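Local coordinates for mevalonate 3-kinase (Thermoplasma acidophilum, PDB 4RKS), which phosphorylates (R)-mevalonate with ATP to give mevalonate 3-phosphate, a step of the alternative isoprenoid pathway of extremely acidophilic Thermoplasmatales, at residues R310-E315 against K322-I327. Residues are numbered along the deposited sequence; the frame is centred on the assembly and turned at random.
Sequences RLFSIE and KKMLRI
Phe-312 and Lys-322 illustrate how the C-terminal end of a helix can be fastened to a neighbouring strand. Helical geometry ends at Ser-313, and the carbonyl of Phe-312 accepts a short hydrogen bond from the lysine ammonium, Lys-322 NZ to Phe-312 O 2.6 Å, which meets it nearly head-on with a C=O...N angle of 161°. A weak second hydrogen bond runs from Lys-322 NZ to Ile-314 O, at 3.3 Å, so one cation bridges two carbonyls of the turn that leaves the helix. The chain of Lys-322 folds back at its third torsion (chi3 -70°), which curls the ammonium towards these oxygens, while its root meets the phenyl ring obliquely, Lys-322 CB lying 3.6 Å from Phe-312 CE1. CG anti to the backbone N (chi1 -178°) sends that ring out to the strand, where its edge meets the backbone carbonyl carbon of Lys-323. At the base of the ring the bent side chain of Met-324 closes in with its terminal methyl, Met-324 CE to Phe-312 CB being 3.7 Å. Phe-198 of strand 193-199 touches both Ile-314 and Lys-322. The whole is surface helix-on-sheet packing in this GHMP-family kinase, joining helix 308-312 to strand 321-327, which pairs with strands 193-199 and 53-59, away from the mevalonate pocket.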
loop_
_atom_site.group_PDB
_atom_site.type_symbol
_atom_site.label_atom_id
_atom_site.label_comp_id
_atom_site.label_asym_id
_atom_site.label_seq_id
_atom_site.Cartn_x
_atom_site.Cartn_y
_atom_site.Cartn_z
ATOM N N ARG A 310 -19.405 -13.044 11.177
ATOM C CA ARG A 310 -20.563 -12.262 11.595
ATOM C C ARG A 310 -20.614 -10.892 10.916
ATOM O O ARG A 310 -21.639 -10.505 10.346
ATOM C CB ARG A 310 -20.546 -12.085 13.102
ATOM C CG ARG A 310 -21.612 -11.169 13.625
ATOM C CD ARG A 310 -21.790 -11.432 15.107
ATOM N NE ARG A 310 -22.670 -10.458 15.735
ATOM C CZ ARG A 310 -22.846 -10.360 17.046
ATOM N NH1 ARG A 310 -22.184 -11.173 17.865
ATOM N NH2 ARG A 310 -23.671 -9.442 17.539
ATOM N N LEU A 311 -19.503 -10.161 10.982
ATOM C CA LEU A 311 -19.409 -8.856 10.323
ATOM C C LEU A 311 -19.608 -8.969 8.809
ATOM O O LEU A 311 -20.362 -8.209 8.206
ATOM C CB LEU A 311 -18.062 -8.204 10.619
ATOM C CG LEU A 311 -17.875 -6.820 10.002
ATOM C CD1 LEU A 311 -18.995 -5.862 10.432
ATOM C CD2 LEU A 311 -16.515 -6.283 10.409
ATOM N N PHE A 312 -18.937 -9.942 8.210
ATOM C CA PHE A 312 -19.006 -10.166 6.775
ATOM C C PHE A 312 -20.438 -10.476 6.328
ATOM O O PHE A 312 -20.824 -10.195 5.194
ATOM C CB PHE A 312 -18.053 -11.305 6.391
ATOM C CG PHE A 312 -17.995 -11.595 4.912
ATOM C CD1 PHE A 312 -17.108 -10.910 4.089
ATOM C CD2 PHE A 312 -18.816 -12.562 4.348
ATOM C CE1 PHE A 312 -17.047 -11.178 2.727
ATOM C CE2 PHE A 312 -18.764 -12.838 2.984
ATOM C CZ PHE A 312 -17.878 -12.148 2.170
ATOM N N SER A 313 -21.237 -11.038 7.224
ATOM C CA SER A 313 -22.557 -11.497 6.816
ATOM C C SER A 313 -23.672 -10.471 7.063
ATOM O O SER A 313 -24.843 -10.796 6.874
ATOM C CB SER A 313 -22.889 -12.820 7.517
ATOM O OG SER A 313 -23.313 -12.591 8.847
ATOM N N ILE A 314 -23.329 -9.241 7.463
ATOM C CA ILE A 314 -24.366 -8.231 7.700
ATOM C C ILE A 314 -25.129 -7.954 6.408
ATOM O O ILE A 314 -24.591 -8.118 5.308
ATOM C CB ILE A 314 -23.813 -6.885 8.252
ATOM C CG1 ILE A 314 -22.894 -6.191 7.242
ATOM C CG2 ILE A 314 -23.125 -7.076 9.604
ATOM C CD1 ILE A 314 -22.545 -4.762 7.625
ATOM N N GLU A 315 -26.382 -7.532 6.557
ATOM C CA GLU A 315 -27.313 -7.422 5.437
ATOM C C GLU A 315 -27.292 -6.051 4.758
ATOM O O GLU A 315 -27.370 -5.961 3.533
ATOM C CB GLU A 315 -28.735 -7.741 5.910
ATOM N N LYS A 322 -18.373 -6.981 -0.502
ATOM C CA LYS A 322 -17.559 -7.348 0.646
ATOM C C LYS A 322 -16.416 -8.306 0.314
ATOM O O LYS A 322 -16.570 -9.230 -0.480
ATOM C CB LYS A 322 -18.450 -7.964 1.732
ATOM C CG LYS A 322 -19.532 -7.024 2.246
ATOM C CD LYS A 322 -20.521 -7.750 3.147
ATOM C CE LYS A 322 -21.406 -8.720 2.357
ATOM N NZ LYS A 322 -22.404 -9.440 3.215
ATOM N N LYS A 323 -15.264 -8.077 0.936
ATOM C CA LYS A 323 -14.145 -9.007 0.840
ATOM C C LYS A 323 -13.563 -9.286 2.218
ATOM O O LYS A 323 -13.467 -8.382 3.056
ATOM C CB LYS A 323 -13.049 -8.456 -0.075
ATOM C CG LYS A 323 -12.768 -9.307 -1.286
ATOM C CD LYS A 323 -13.812 -9.090 -2.359
ATOM C CE LYS A 323 -13.505 -9.914 -3.603
ATOM N NZ LYS A 323 -14.495 -9.698 -4.699
ATOM N N MET A 324 -13.162 -10.531 2.441
ATOM C CA MET A 324 -12.507 -10.909 3.685
ATOM C C MET A 324 -10.994 -10.855 3.483
ATOM O O MET A 324 -10.451 -11.591 2.659
ATOM C CB MET A 324 -12.943 -12.309 4.124
ATOM C CG MET A 324 -12.356 -12.768 5.455
ATOM S SD MET A 324 -13.009 -11.893 6.894
ATOM C CE MET A 324 -14.677 -12.572 6.958
ATOM N N LEU A 325 -10.327 -9.993 4.245
ATOM C CA LEU A 325 -8.892 -9.750 4.081
ATOM C C LEU A 325 -8.069 -10.165 5.300
ATOM O O LEU A 325 -8.588 -10.284 6.409
ATOM C CB LEU A 325 -8.641 -8.265 3.792
ATOM C CG LEU A 325 -9.400 -7.599 2.644
ATOM C CD1 LEU A 325 -9.044 -6.117 2.532
ATOM C CD2 LEU A 325 -9.124 -8.310 1.332
ATOM N N ARG A 326 -6.769 -10.358 5.095
ATOM C CA ARG A 326 -5.867 -10.633 6.202
ATOM C C ARG A 326 -4.496 -9.987 5.971
ATOM O O ARG A 326 -4.126 -9.693 4.834
ATOM C CB ARG A 326 -5.709 -12.140 6.411
ATOM C CG ARG A 326 -5.124 -12.884 5.237
ATOM C CD ARG A 326 -4.572 -14.238 5.672
ATOM N NE ARG A 326 -5.523 -14.997 6.482
ATOM C CZ ARG A 326 -5.351 -16.266 6.842
ATOM N NH1 ARG A 326 -4.264 -16.926 6.459
ATOM N NH2 ARG A 326 -6.270 -16.879 7.579
ATOM N N ILE A 327 -3.751 -9.779 7.050
ATOM C CA ILE A 327 -2.410 -9.179 6.958
ATOM C C ILE A 327 -1.426 -10.206 6.407
ATOM O O ILE A 327 -1.397 -11.321 6.891
ATOM C CB ILE A 327 -1.899 -8.691 8.325
ATOM C CG1 ILE A 327 -2.878 -7.701 8.964
ATOM C CG2 ILE A 327 -0.478 -8.119 8.212
ATOM C CD1 ILE A 327 -3.475 -6.743 8.013
#